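Local coordinates for flagellar protein FliL (PDB 6AHP), which assists the function of the bacterial flagellar motor as a stomatin-like protein, here represented by its periplasmic core, at residues Ala8-Pro13 with Leu45-Ser50; Ala33-Arg38 with Pro97-Val102; Ser50-Ser55 with Ala88-Ala93; Ser55-Thr60 with Asp80-Asp85. All coordinates share one frame; numbering follows the deposited sequence.

How the interactions relate
From the N terminus, strand 7-21 opens interaction 1 and strand 26-38 opens interaction 2 beside it; backbone hydrogen bonds join Ala-8 to Val-37 and Val-10 to Leu-35. Helix 40-48 then returns to the first strand and closes interaction 1, so interactions 1 and 2 cross along the chain. Helix 50-62 opens interaction 3 and then interaction 4, which share Ser-55. Helix 72-94 runs back and closes them in reverse order, at 80-85 and then 88-93, which places interaction 4 within interaction 3. Finally the 97-102 segment closes interaction 2 around both. Interaction 1 joins the sheet to helix 40-48, interaction 2 pairs strands 26-38 and 101-109, and interactions 3 and 4 pack helix 50-62 on helix 72-94.

Interaction 1. Residues Ala8-Pro13 with Leu45-Ser50; sequences AYVNLP and LARYHS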
loop_
_atom_site.group_PDB
_atom_site.type_symbol
_atom_site.label_atom_id
_atom_site.label_comp_id
_atom_site.label_asym_id
_atom_site.label_seq_id
_atom_site.Cartn_x
_atom_site.Cartn_y
_atom_site.Cartn_z
ATOM N N ALA A 8 22.828 -0.098 5.002
ATOM C CA ALA A 8 22.177 -1.258 5.589
ATOM C C ALA A 8 20.986 -1.624 4.718
ATOM O O ALA A 8 20.520 -0.822 3.904
ATOM C CB ALA A 8 21.747 -1.001 7.045
ATOM N N TYR A 9 20.492 -2.843 4.889
ATOM C CA TYR A 9 19.403 -3.378 4.082
ATOM C C TYR A 9 18.271 -3.789 5.006
ATOM O O TYR A 9 18.488 -4.483 6.004
ATOM C CB TYR A 9 19.867 -4.589 3.219
ATOM C CG TYR A 9 20.995 -4.184 2.314
ATOM C CD1 TYR A 9 20.748 -3.500 1.140
ATOM C CD2 TYR A 9 22.303 -4.415 2.674
ATOM C CE1 TYR A 9 21.789 -3.068 0.341
ATOM C CE2 TYR A 9 23.347 -4.004 1.877
ATOM C CZ TYR A 9 23.093 -3.320 0.733
ATOM O OH TYR A 9 24.142 -2.904 -0.045
ATOM N N VAL A 10 17.073 -3.340 4.677
ATOM C CA VAL A 10 15.871 -3.645 5.425
ATOM C C VAL A 10 15.087 -4.610 4.564
ATOM O O VAL A 10 14.604 -4.243 3.482
ATOM C CB VAL A 10 15.050 -2.380 5.730
ATOM C CG1 VAL A 10 13.651 -2.764 6.226
ATOM C CG2 VAL A 10 15.772 -1.487 6.733
ATOM N N ASN A 11 14.972 -5.841 5.035
ATOM C CA ASN A 11 14.285 -6.876 4.281
ATOM C C ASN A 11 12.783 -6.681 4.364
ATOM O O ASN A 11 12.236 -6.484 5.448
ATOM C CB ASN A 11 14.637 -8.259 4.811
ATOM C CG ASN A 11 13.996 -9.350 3.989
ATOM O OD1 ASN A 11 14.084 -9.347 2.759
ATOM N ND2 ASN A 11 13.311 -10.271 4.660
ATOM N N LEU A 12 12.122 -6.752 3.219
ATOM C CA LEU A 12 10.670 -6.767 3.163
ATOM C C LEU A 12 10.262 -8.217 2.952
ATOM O O LEU A 12 10.262 -8.697 1.806
ATOM C CB LEU A 12 10.157 -5.883 2.025
ATOM C CG LEU A 12 10.297 -4.379 2.240
ATOM C CD1 LEU A 12 9.548 -3.676 1.169
ATOM C CD2 LEU A 12 9.744 -3.959 3.607
ATOM N N PRO A 13 9.926 -8.956 4.009
ATOM C CA PRO A 13 9.888 -10.429 3.893
ATOM C C PRO A 13 8.836 -10.963 2.933
ATOM O O PRO A 13 9.091 -11.966 2.257
ATOM C CB PRO A 13 9.620 -10.883 5.337
ATOM C CG PRO A 13 9.967 -9.684 6.208
ATOM C CD PRO A 13 9.657 -8.487 5.383
ATOM N N LEU A 45 13.587 4.223 10.905
ATOM C CA LEU A 45 12.434 4.804 10.215
ATOM C C LEU A 45 11.856 3.863 9.165
ATOM O O LEU A 45 10.631 3.732 9.050
ATOM C CB LEU A 45 12.817 6.123 9.560
ATOM C CG LEU A 45 13.023 7.262 10.561
ATOM C CD1 LEU A 45 13.574 8.484 9.859
ATOM C CD2 LEU A 45 11.672 7.567 11.273
ATOM N N ALA A 46 12.714 3.238 8.345
ATOM C CA ALA A 46 12.213 2.334 7.307
ATOM C C ALA A 46 11.452 1.166 7.917
ATOM O O ALA A 46 10.441 0.708 7.364
ATOM C CB ALA A 46 13.379 1.812 6.452
ATOM N N ARG A 47 11.926 0.665 9.060
ATOM C CA ARG A 47 11.216 -0.431 9.715
ATOM C C ARG A 47 9.903 0.054 10.340
ATOM O O ARG A 47 8.884 -0.626 10.238
ATOM C CB ARG A 47 12.095 -1.088 10.782
ATOM C CG ARG A 47 13.425 -1.577 10.269
ATOM C CD ARG A 47 14.154 -2.361 11.357
ATOM N NE ARG A 47 15.422 -2.897 10.891
ATOM C CZ ARG A 47 15.537 -4.015 10.185
ATOM N NH1 ARG A 47 14.452 -4.714 9.864
ATOM N NH2 ARG A 47 16.734 -4.434 9.795
ATOM N N TYR A 48 9.902 1.226 10.978
ATOM C CA TYR A 48 8.684 1.684 11.641
ATOM C C TYR A 48 7.572 1.982 10.629
ATOM O O TYR A 48 6.395 1.680 10.875
ATOM C CB TYR A 48 9.002 2.913 12.492
ATOM C CG TYR A 48 7.792 3.497 13.223
ATOM C CD1 TYR A 48 7.388 2.999 14.478
ATOM C CD2 TYR A 48 7.075 4.537 12.680
ATOM C CE1 TYR A 48 6.280 3.522 15.136
ATOM C CE2 TYR A 48 5.964 5.079 13.340
ATOM C CZ TYR A 48 5.576 4.566 14.562
ATOM O OH TYR A 48 4.482 5.106 15.196
ATOM N N HIS A 49 7.927 2.576 9.485
ATOM C CA HIS A 49 6.974 2.964 8.454
ATOM C C HIS A 49 6.751 1.891 7.402
ATOM O O HIS A 49 6.233 2.197 6.320
ATOM C CB HIS A 49 7.437 4.268 7.810
ATOM C CG HIS A 49 7.343 5.424 8.746
ATOM N ND1 HIS A 49 6.139 6.021 9.054
ATOM C CD2 HIS A 49 8.272 6.031 9.521
ATOM C CE1 HIS A 49 6.339 6.984 9.938
ATOM N NE2 HIS A 49 7.622 7.012 10.236
ATOM N N SER A 50 7.140 0.650 7.693
ATOM C CA SER A 50 6.920 -0.462 6.768
ATOM C C SER A 50 5.503 -0.585 6.212
ATOM O O SER A 50 5.371 -0.938 5.028
ATOM C CB SER A 50 7.301 -1.784 7.449
ATOM O OG SER A 50 8.655 -2.046 7.198
HETATM O O HOH W 1 16.653 -6.877 7.680
HETATM O O HOH W 2 10.158 -4.292 7.177
#
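Val-10 is the side chain through which strand 7-21 meets the end of helix 40-48. On its tightly packed side, CG2 lies 4.1 Å from CB of Ala-46, and Val-98 and Val-37 also touch Ala-46 from the same chain. Val-10 also lies under the guanidinium of Arg-47, whose chain runs extended from CG to NE, so that CG2 sits 4.2 Å from the plane, beneath its centre, and CG1 lies 4.2 Å from NH1. Further along, Leu-12 CD2 touches Ser-50 OG at 4.2 Å.

The outer side is looser and hydrated. No direct hydrogen bond joins the segments. One water accepts from Arg-47 NH2 at 3.2 Å in the guanidinium plane and reaches the backbone O of Tyr-9 and N of Asn-11 only weakly. A second lies 2.7 Å from Ser-50 OG and makes a long, weak bond to Asn-11 O. The charge of Arg-47 has its main partner in Glu-43, one turn earlier on the same helix. The chemistry therefore implies an apolar contact between Val-10 and Ala-46, flanked by waters that join the strand backbone to Arg-47 and Ser-50, while the guanidinium lays a face on Val-10 and its NH2 bonds to Glu-43 and to water.

Interaction 2. Residues Ala33-Arg38 with Pro97-Val102; sequences AQLMVR and PVIEKV
Met-36 and Lys-101 pair across the antiparallel strands 26-38 and 101-109 within a classic beta bulge, where Glu-100 and Lys-101 both face Met-36. The evidence is in the backbone: Met-36 N donates to Lys-101 O at 2.9 Å, while Met-36 O receives Glu-100 N at 2.8 Å and, more weakly, Lys-101 N at 3.4 Å. One carbonyl thus serves two successive amides.

The methionine side chain can be followed outward over this bulge. CB rests 3.6 Å from Lys-101 O. With CG anti to the backbone N (chi1 -174°), the chain runs alongside that of Lys-101, and CG comes 4.1 Å from Glu-100 CB. SD lies 3.9 Å from Lys-101 NZ. The model puts CE unusually close to the same nitrogen, and chi3 is off a staggered value, so the exact place of this methyl is doubtful.

On the other face of the sheet, Leu-35 packs against Val-102. Leu-35 also touches Ile-99, and Val-37 CG1 meets Ile-99 CG2. A water links Arg-38 N to Val-98 O. Arg-38 NH1 also bonds to Ser-5 O, while its NE forms a salt bridge with Glu-100 OE2 at 3.0 Å: the nitrogen approaches from above the carboxylate, 71° out of its plane, and the two flat groups stand 89° apart.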
loop_
_atom_site.group_PDB
_atom_site.type_symbol
_atom_site.label_atom_id
_atom_site.label_comp_id
_atom_site.label_asym_id
_atom_site.label_seq_id
_atom_site.Cartn_x
_atom_site.Cartn_y
_atom_site.Cartn_z
ATOM N N ALA A 33 11.470 -7.877 -2.687
ATOM C CA ALA A 33 12.104 -6.566 -2.583
ATOM C C ALA A 33 12.754 -6.361 -1.220
ATOM O O ALA A 33 12.363 -6.964 -0.217
ATOM C CB ALA A 33 11.089 -5.436 -2.828
ATOM N N GLN A 34 13.741 -5.465 -1.199
ATOM C CA GLN A 34 14.367 -4.994 0.029
ATOM C C GLN A 34 14.651 -3.507 -0.127
ATOM O O GLN A 34 14.656 -2.972 -1.241
ATOM C CB GLN A 34 15.679 -5.752 0.357
ATOM C CG GLN A 34 15.512 -7.251 0.638
ATOM C CD GLN A 34 16.736 -7.892 1.289
ATOM O OE1 GLN A 34 17.378 -7.319 2.180
ATOM N NE2 GLN A 34 17.059 -9.101 0.849
ATOM N N LEU A 35 14.923 -2.845 0.994
ATOM C CA LEU A 35 15.232 -1.423 1.001
ATOM C C LEU A 35 16.707 -1.215 1.326
ATOM O O LEU A 35 17.219 -1.776 2.301
ATOM C CB LEU A 35 14.363 -0.668 2.022
ATOM C CG LEU A 35 12.868 -1.015 1.924
ATOM C CD1 LEU A 35 12.140 -0.547 3.166
ATOM C CD2 LEU A 35 12.252 -0.421 0.611
ATOM N N MET A 36 17.369 -0.385 0.526
ATOM C CA MET A 36 18.716 0.076 0.822
ATOM C C MET A 36 18.628 1.427 1.529
ATOM O O MET A 36 17.971 2.346 1.035
ATOM C CB MET A 36 19.528 0.192 -0.462
ATOM C CG MET A 36 20.994 0.529 -0.271
ATOM S SD MET A 36 21.753 0.404 -1.921
ATOM C CE MET A 36 22.340 2.078 -2.098
ATOM N N VAL A 37 19.246 1.523 2.705
ATOM C CA VAL A 37 19.210 2.741 3.499
ATOM C C VAL A 37 20.640 3.050 3.931
ATOM O O VAL A 37 21.516 2.182 3.916
ATOM C CB VAL A 37 18.294 2.618 4.750
ATOM C CG1 VAL A 37 16.869 2.048 4.388
ATOM C CG2 VAL A 37 18.960 1.729 5.791
ATOM N N ARG A 38 20.854 4.295 4.357
ATOM C CA ARG A 38 22.115 4.718 4.960
ATOM C C ARG A 38 21.863 5.255 6.360
ATOM O O ARG A 38 21.138 6.239 6.528
ATOM C CB ARG A 38 22.812 5.765 4.090
ATOM C CG ARG A 38 23.522 5.153 2.853
ATOM C CD ARG A 38 24.227 6.231 2.032
ATOM N NE ARG A 38 24.763 5.673 0.796
ATOM C CZ ARG A 38 25.924 5.031 0.726
ATOM N NH1 ARG A 38 26.650 4.874 1.835
ATOM N NH2 ARG A 38 26.356 4.540 -0.442
ATOM N N PRO A 97 13.013 11.444 3.037
ATOM C CA PRO A 97 12.924 10.365 2.073
ATOM C C PRO A 97 13.104 8.982 2.657
ATOM O O PRO A 97 12.570 8.099 2.121
ATOM C CB PRO A 97 13.964 10.725 1.043
ATOM C CG PRO A 97 14.911 11.535 1.753
ATOM C CD PRO A 97 14.111 12.327 2.717
ATOM N N VAL A 98 13.968 8.873 3.645
ATOM C CA VAL A 98 14.312 7.692 4.390
ATOM C C VAL A 98 15.179 6.686 3.662
ATOM O O VAL A 98 16.193 6.369 4.110
ATOM C CB VAL A 98 13.096 7.037 5.072
ATOM C CG1 VAL A 98 13.402 5.717 5.697
ATOM C CG2 VAL A 98 12.426 8.007 5.981
ATOM N N ILE A 99 14.752 6.200 2.546
ATOM C CA ILE A 99 15.505 5.223 1.840
ATOM C C ILE A 99 16.398 5.757 0.761
ATOM O O ILE A 99 16.232 6.821 0.337
ATOM C CB ILE A 99 14.599 4.144 1.197
ATOM C CG1 ILE A 99 13.716 4.729 0.120
ATOM C CG2 ILE A 99 13.752 3.494 2.209
ATOM C CD1 ILE A 99 13.140 3.729 -0.840
ATOM N N GLU A 100 17.383 4.985 0.398
ATOM C CA GLU A 100 18.220 5.161 -0.777
ATOM C C GLU A 100 17.493 4.758 -2.053
ATOM O O GLU A 100 17.496 5.506 -3.031
ATOM C CB GLU A 100 19.508 4.346 -0.629
ATOM C CG GLU A 100 20.417 4.886 0.439
ATOM C CD GLU A 100 21.312 6.021 -0.066
ATOM O OE1 GLU A 100 21.080 7.194 0.350
ATOM O OE2 GLU A 100 22.236 5.726 -0.876
ATOM N N LYS A 101 17.082 3.487 -2.043
ATOM C CA LYS A 101 16.422 2.901 -3.201
ATOM C C LYS A 101 15.845 1.570 -2.757
ATOM O O LYS A 101 16.242 1.022 -1.727
ATOM C CB LYS A 101 17.400 2.712 -4.381
ATOM C CG LYS A 101 18.716 2.015 -3.967
ATOM C CD LYS A 101 19.440 1.352 -5.133
ATOM C CE LYS A 101 20.406 2.288 -5.817
ATOM N NZ LYS A 101 21.417 2.925 -4.911
ATOM N N VAL A 102 14.872 1.065 -3.525
ATOM C CA VAL A 102 14.378 -0.283 -3.278
ATOM C C VAL A 102 15.086 -1.208 -4.267
ATOM O O VAL A 102 15.458 -0.816 -5.374
ATOM C CB VAL A 102 12.827 -0.381 -3.373
ATOM C CG1 VAL A 102 12.328 0.177 -4.633
ATOM C CG2 VAL A 102 12.339 -1.826 -3.225
HETATM O O HOH W 3 18.719 6.082 3.473
#

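Interaction 3. Residues Ser50-Ser55 with Ala88-Ala93; sequences SPLIES and AALNAA
Leu-52 pushes its CD2 methyl into the surface of helix 72-94, where it overlaps three residues at once. It lies 3.8 Å from Leu-90 CD2, 4.0 Å from Ala-93 CB and 4.1 Å from Ala-89 CB. The same methyl also comes 3.8 Å from the backbone O of Ala-89. Ala-89 and Ala-93 are one turn apart on the same side of their helix, and their single methyls leave the leucine branch room to rest between them. The torsion explains the reach: CG stands anti to the backbone N (chi1 176°), which sends the branch straight out from helix 50-62 toward its neighbour.

Leu-90 answers from the other helix, the two leucines reaching past one another. Its two methyls divide the work, since CD2 meets Leu-52 while CD1 touches Ile-53, 4.0 Å from its CD1, the two side chains lying at a slant. The side chains that meet are all aliphatic, and no hydrogen bond joins the two segments.

The helix axes pass 10.2 Å apart at 142°, so the pair is closer to antiparallel than to perpendicular, and the nearest CA atoms, of Leu-52 and Ala-89, are 7.5 Å apart. At this separation the long side chains carry the packing. Around the contact, Leu-90 reaches His-49 and Val-98, and Ile-53 touches Leu-35 of strand 26-38 beneath. On a further side, Tyr-9 of the second subunit packs on Leu-52 and Ile-7 of that subunit on Ala-93, placing these two helices between their own sheet and the dimer partner.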
loop_
_atom_site.group_PDB
_atom_site.type_symbol
_atom_site.label_atom_id
_atom_site.label_comp_id
_atom_site.label_asym_id
_atom_site.label_seq_id
_atom_site.Cartn_x
_atom_site.Cartn_y
_atom_site.Cartn_z
ATOM N N SER A 50 7.140 0.650 7.693
ATOM C CA SER A 50 6.920 -0.462 6.768
ATOM C C SER A 50 5.503 -0.585 6.212
ATOM O O SER A 50 5.371 -0.938 5.028
ATOM C CB SER A 50 7.301 -1.784 7.449
ATOM O OG SER A 50 8.655 -2.046 7.198
ATOM N N PRO A 51 4.426 -0.362 6.981
ATOM C CA PRO A 51 3.093 -0.429 6.358
ATOM C C PRO A 51 2.919 0.573 5.237
ATOM O O PRO A 51 2.363 0.239 4.177
ATOM C CB PRO A 51 2.144 -0.146 7.530
ATOM C CG PRO A 51 2.946 -0.566 8.755
ATOM C CD PRO A 51 4.336 -0.117 8.434
ATOM N N LEU A 52 3.417 1.797 5.434
ATOM C CA LEU A 52 3.303 2.803 4.383
ATOM C C LEU A 52 4.162 2.421 3.175
ATOM O O LEU A 52 3.723 2.540 2.029
ATOM C CB LEU A 52 3.716 4.160 4.950
ATOM C CG LEU A 52 3.749 5.329 3.985
ATOM C CD1 LEU A 52 2.297 5.587 3.561
ATOM C CD2 LEU A 52 4.326 6.561 4.620
ATOM N N ILE A 53 5.368 1.905 3.432
ATOM C CA ILE A 53 6.271 1.532 2.351
ATOM C C ILE A 53 5.670 0.392 1.527
ATOM O O ILE A 53 5.649 0.441 0.301
ATOM C CB ILE A 53 7.659 1.172 2.917
ATOM C CG1 ILE A 53 8.346 2.455 3.421
ATOM C CG2 ILE A 53 8.529 0.473 1.843
ATOM C CD1 ILE A 53 9.575 2.247 4.313
ATOM N N GLU A 54 5.158 -0.642 2.196
ATOM C CA GLU A 54 4.573 -1.769 1.471
ATOM C C GLU A 54 3.372 -1.343 0.658
ATOM O O GLU A 54 3.130 -1.874 -0.432
ATOM C CB GLU A 54 4.165 -2.875 2.442
ATOM C CG GLU A 54 5.305 -3.554 3.142
ATOM C CD GLU A 54 4.800 -4.310 4.361
ATOM O OE1 GLU A 54 3.627 -4.747 4.343
ATOM O OE2 GLU A 54 5.545 -4.437 5.352
ATOM N N SER A 55 2.599 -0.393 1.181
ATOM C CA SER A 55 1.419 0.087 0.479
ATOM C C SER A 55 1.799 0.925 -0.737
ATOM O O SER A 55 1.121 0.874 -1.771
ATOM C CB SER A 55 0.555 0.894 1.446
ATOM O OG SER A 55 -0.774 0.858 0.988
ATOM N N ALA A 88 8.531 9.887 -1.833
ATOM C CA ALA A 88 7.483 10.906 -1.797
ATOM C C ALA A 88 6.493 10.647 -0.662
ATOM O O ALA A 88 6.138 11.574 0.073
ATOM C CB ALA A 88 6.779 10.971 -3.165
ATOM N N ALA A 89 6.082 9.378 -0.465
ATOM C CA ALA A 89 5.229 9.019 0.678
ATOM C C ALA A 89 5.883 9.343 2.023
ATOM O O ALA A 89 5.223 9.837 2.949
ATOM C CB ALA A 89 4.870 7.531 0.646
ATOM N N LEU A 90 7.153 9.024 2.179
ATOM C CA LEU A 90 7.774 9.283 3.476
ATOM C C LEU A 90 8.079 10.768 3.661
ATOM O O LEU A 90 7.997 11.278 4.786
ATOM C CB LEU A 90 9.043 8.440 3.621
ATOM C CG LEU A 90 8.745 6.929 3.652
ATOM C CD1 LEU A 90 9.998 6.148 3.458
ATOM C CD2 LEU A 90 8.121 6.549 4.973
ATOM N N ASN A 91 8.463 11.461 2.580
ATOM C CA ASN A 91 8.605 12.920 2.639
ATOM C C ASN A 91 7.306 13.568 3.091
ATOM O O ASN A 91 7.307 14.448 3.959
ATOM C CB ASN A 91 9.032 13.482 1.281
ATOM C CG ASN A 91 10.562 13.489 1.096
ATOM O OD1 ASN A 91 11.308 13.538 2.073
ATOM N ND2 ASN A 91 11.021 13.452 -0.149
ATOM N N ALA A 92 6.178 13.102 2.556
ATOM C CA ALA A 92 4.900 13.646 2.981
ATOM C C ALA A 92 4.598 13.282 4.424
ATOM O O ALA A 92 3.955 14.060 5.139
ATOM C CB ALA A 92 3.785 13.155 2.060
ATOM N N ALA A 93 5.067 12.125 4.884
ATOM C CA ALA A 93 4.652 11.690 6.209
ATOM C C ALA A 93 5.574 12.187 7.323
ATOM O O ALA A 93 5.084 12.610 8.373
ATOM C CB ALA A 93 4.542 10.170 6.251
#

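Interaction 4. Residues Ser55-Thr60 with Asp80-Asp85; sequences SSLLST and DRASED
Thr-60 meets Asp-85 at 2.8 Å, measured from OG1 to OD2, each side chain reaching across from its own helix. The threonine conformation decides this. At chi1 -58° its hydroxyl lies beside the backbone N and its CG2 anti to that nitrogen, so OG1 is turned to the aspartate while CG2 rests 3.8 Å from the backbone N of Ala-82. Thr-60 OG1 also stands 3.0 Å from Ser-56 O, one turn back.

Ser-56 adopts a different arrangement, with OG anti to the backbone N (chi1 171°), directed across the gap to helix 72-94. There it abuts the backbone and CB of Asp-85 and binds a water at 2.7 Å from OG. That water donates to Thr-60 OG1 at 2.8 Å and to Ala-82 O at 2.9 Å. Away from this polar cluster, Leu-57 bends back so that CD2 reaches Ala-82 CB at 3.8 Å; its CD1 side touches Leu-12 of strand 7-21, and Ala-82 leans on Val-102 and Phe-104 of strand 101-109.

The local axes lie 9.1 Å apart. The chemistry implies a two-sided contact: apolar groups toward the sheet, hydroxyls, water and carboxylate elsewhere, where a proton from Thr-60, if given to OD2, would be expected to favour the charged carboxylate, and where the water joins the two helices through Ser-56 OG, Thr-60 OG1 and Ala-82 O.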
loop_
_atom_site.group_PDB
_atom_site.type_symbol
_atom_site.label_atom_id
_atom_site.label_comp_id
_atom_site.label_asym_id
_atom_site.label_seq_id
_atom_site.Cartn_x
_atom_site.Cartn_y
_atom_site.Cartn_z
ATOM N N SER A 55 2.599 -0.393 1.181
ATOM C CA SER A 55 1.419 0.087 0.479
ATOM C C SER A 55 1.799 0.925 -0.737
ATOM O O SER A 55 1.121 0.874 -1.771
ATOM C CB SER A 55 0.555 0.894 1.446
ATOM O OG SER A 55 -0.774 0.858 0.988
ATOM N N SER A 56 2.855 1.735 -0.613
ATOM C CA SER A 56 3.369 2.482 -1.753
ATOM C C SER A 56 3.828 1.543 -2.863
ATOM O O SER A 56 3.532 1.768 -4.038
ATOM C CB SER A 56 4.529 3.369 -1.309
ATOM O OG SER A 56 5.185 3.961 -2.410
ATOM N N LEU A 57 4.591 0.507 -2.502
ATOM C CA LEU A 57 5.064 -0.467 -3.482
ATOM C C LEU A 57 3.896 -1.127 -4.221
ATOM O O LEU A 57 3.903 -1.232 -5.453
ATOM C CB LEU A 57 5.933 -1.517 -2.784
ATOM C CG LEU A 57 7.392 -1.052 -2.544
ATOM C CD1 LEU A 57 8.188 -1.971 -1.625
ATOM C CD2 LEU A 57 8.142 -0.793 -3.860
ATOM N N LEU A 58 2.896 -1.613 -3.478
ATOM C CA LEU A 58 1.735 -2.233 -4.115
ATOM C C LEU A 58 1.015 -1.247 -5.030
ATOM O O LEU A 58 0.577 -1.625 -6.121
ATOM C CB LEU A 58 0.776 -2.797 -3.062
ATOM C CG LEU A 58 -0.248 -3.840 -3.535
ATOM C CD1 LEU A 58 0.409 -5.051 -4.275
ATOM C CD2 LEU A 58 -1.092 -4.330 -2.356
ATOM N N SER A 59 0.912 0.028 -4.619
ATOM C CA SER A 59 0.324 1.043 -5.490
ATOM C C SER A 59 1.127 1.207 -6.768
ATOM O O SER A 59 0.556 1.351 -7.857
ATOM C CB SER A 59 0.233 2.388 -4.776
ATOM O OG SER A 59 -0.753 2.379 -3.768
ATOM N N THR A 60 2.459 1.218 -6.654
ATOM C CA THR A 60 3.279 1.387 -7.843
ATOM C C THR A 60 3.077 0.227 -8.800
ATOM O O THR A 60 2.849 0.435 -9.989
ATOM C CB THR A 60 4.755 1.495 -7.494
ATOM O OG1 THR A 60 4.954 2.594 -6.591
ATOM C CG2 THR A 60 5.545 1.727 -8.799
ATOM N N ASP A 80 12.692 2.542 -10.593
ATOM C CA ASP A 80 12.898 3.947 -10.227
ATOM C C ASP A 80 11.614 4.601 -9.740
ATOM O O ASP A 80 11.643 5.406 -8.799
ATOM C CB ASP A 80 13.439 4.753 -11.411
ATOM C CG ASP A 80 14.869 4.392 -11.764
ATOM O OD1 ASP A 80 15.575 3.827 -10.896
ATOM O OD2 ASP A 80 15.269 4.660 -12.923
ATOM N N ARG A 81 10.499 4.345 -10.427
ATOM C CA ARG A 81 9.206 4.842 -9.954
ATOM C C ARG A 81 8.908 4.362 -8.538
ATOM O O ARG A 81 8.446 5.138 -7.700
ATOM C CB ARG A 81 8.088 4.387 -10.878
ATOM C CG ARG A 81 7.919 5.283 -12.053
ATOM C CD ARG A 81 7.260 6.588 -11.661
ATOM N NE ARG A 81 6.670 7.171 -12.861
ATOM C CZ ARG A 81 5.383 7.084 -13.181
ATOM N NH1 ARG A 81 4.522 6.467 -12.368
ATOM N NH2 ARG A 81 4.960 7.627 -14.315
ATOM N N ALA A 82 9.085 3.060 -8.291
ATOM C CA ALA A 82 8.899 2.498 -6.951
ATOM C C ALA A 82 9.700 3.262 -5.894
ATOM O O ALA A 82 9.147 3.667 -4.867
ATOM C CB ALA A 82 9.283 1.022 -6.949
ATOM N N SER A 83 11.008 3.472 -6.131
ATOM C CA SER A 83 11.824 4.217 -5.168
ATOM C C SER A 83 11.286 5.629 -4.972
ATOM O O SER A 83 11.162 6.107 -3.837
ATOM C CB SER A 83 13.296 4.273 -5.621
ATOM O OG SER A 83 13.893 2.995 -5.551
ATOM N N GLU A 84 10.988 6.313 -6.061
ATOM C CA GLU A 84 10.488 7.659 -5.962
ATOM C C GLU A 84 9.141 7.735 -5.241
ATOM O O GLU A 84 8.946 8.575 -4.440
ATOM C CB GLU A 84 10.466 8.378 -7.299
ATOM C CG GLU A 84 11.812 8.928 -7.790
ATOM C CD GLU A 84 12.678 9.646 -6.741
ATOM O OE1 GLU A 84 12.249 10.546 -6.032
ATOM O OE2 GLU A 84 13.844 9.317 -6.642
ATOM N N ASP A 85 8.259 6.796 -5.483
ATOM C CA ASP A 85 6.959 6.835 -4.799
ATOM C C ASP A 85 7.127 6.657 -3.294
ATOM O O ASP A 85 6.456 7.340 -2.514
ATOM C CB ASP A 85 6.007 5.772 -5.352
ATOM C CG ASP A 85 5.452 6.133 -6.754
ATOM O OD1 ASP A 85 5.520 7.312 -7.156
ATOM O OD2 ASP A 85 4.953 5.219 -7.469
HETATM O O HOH W 4 6.557 2.537 -4.282
#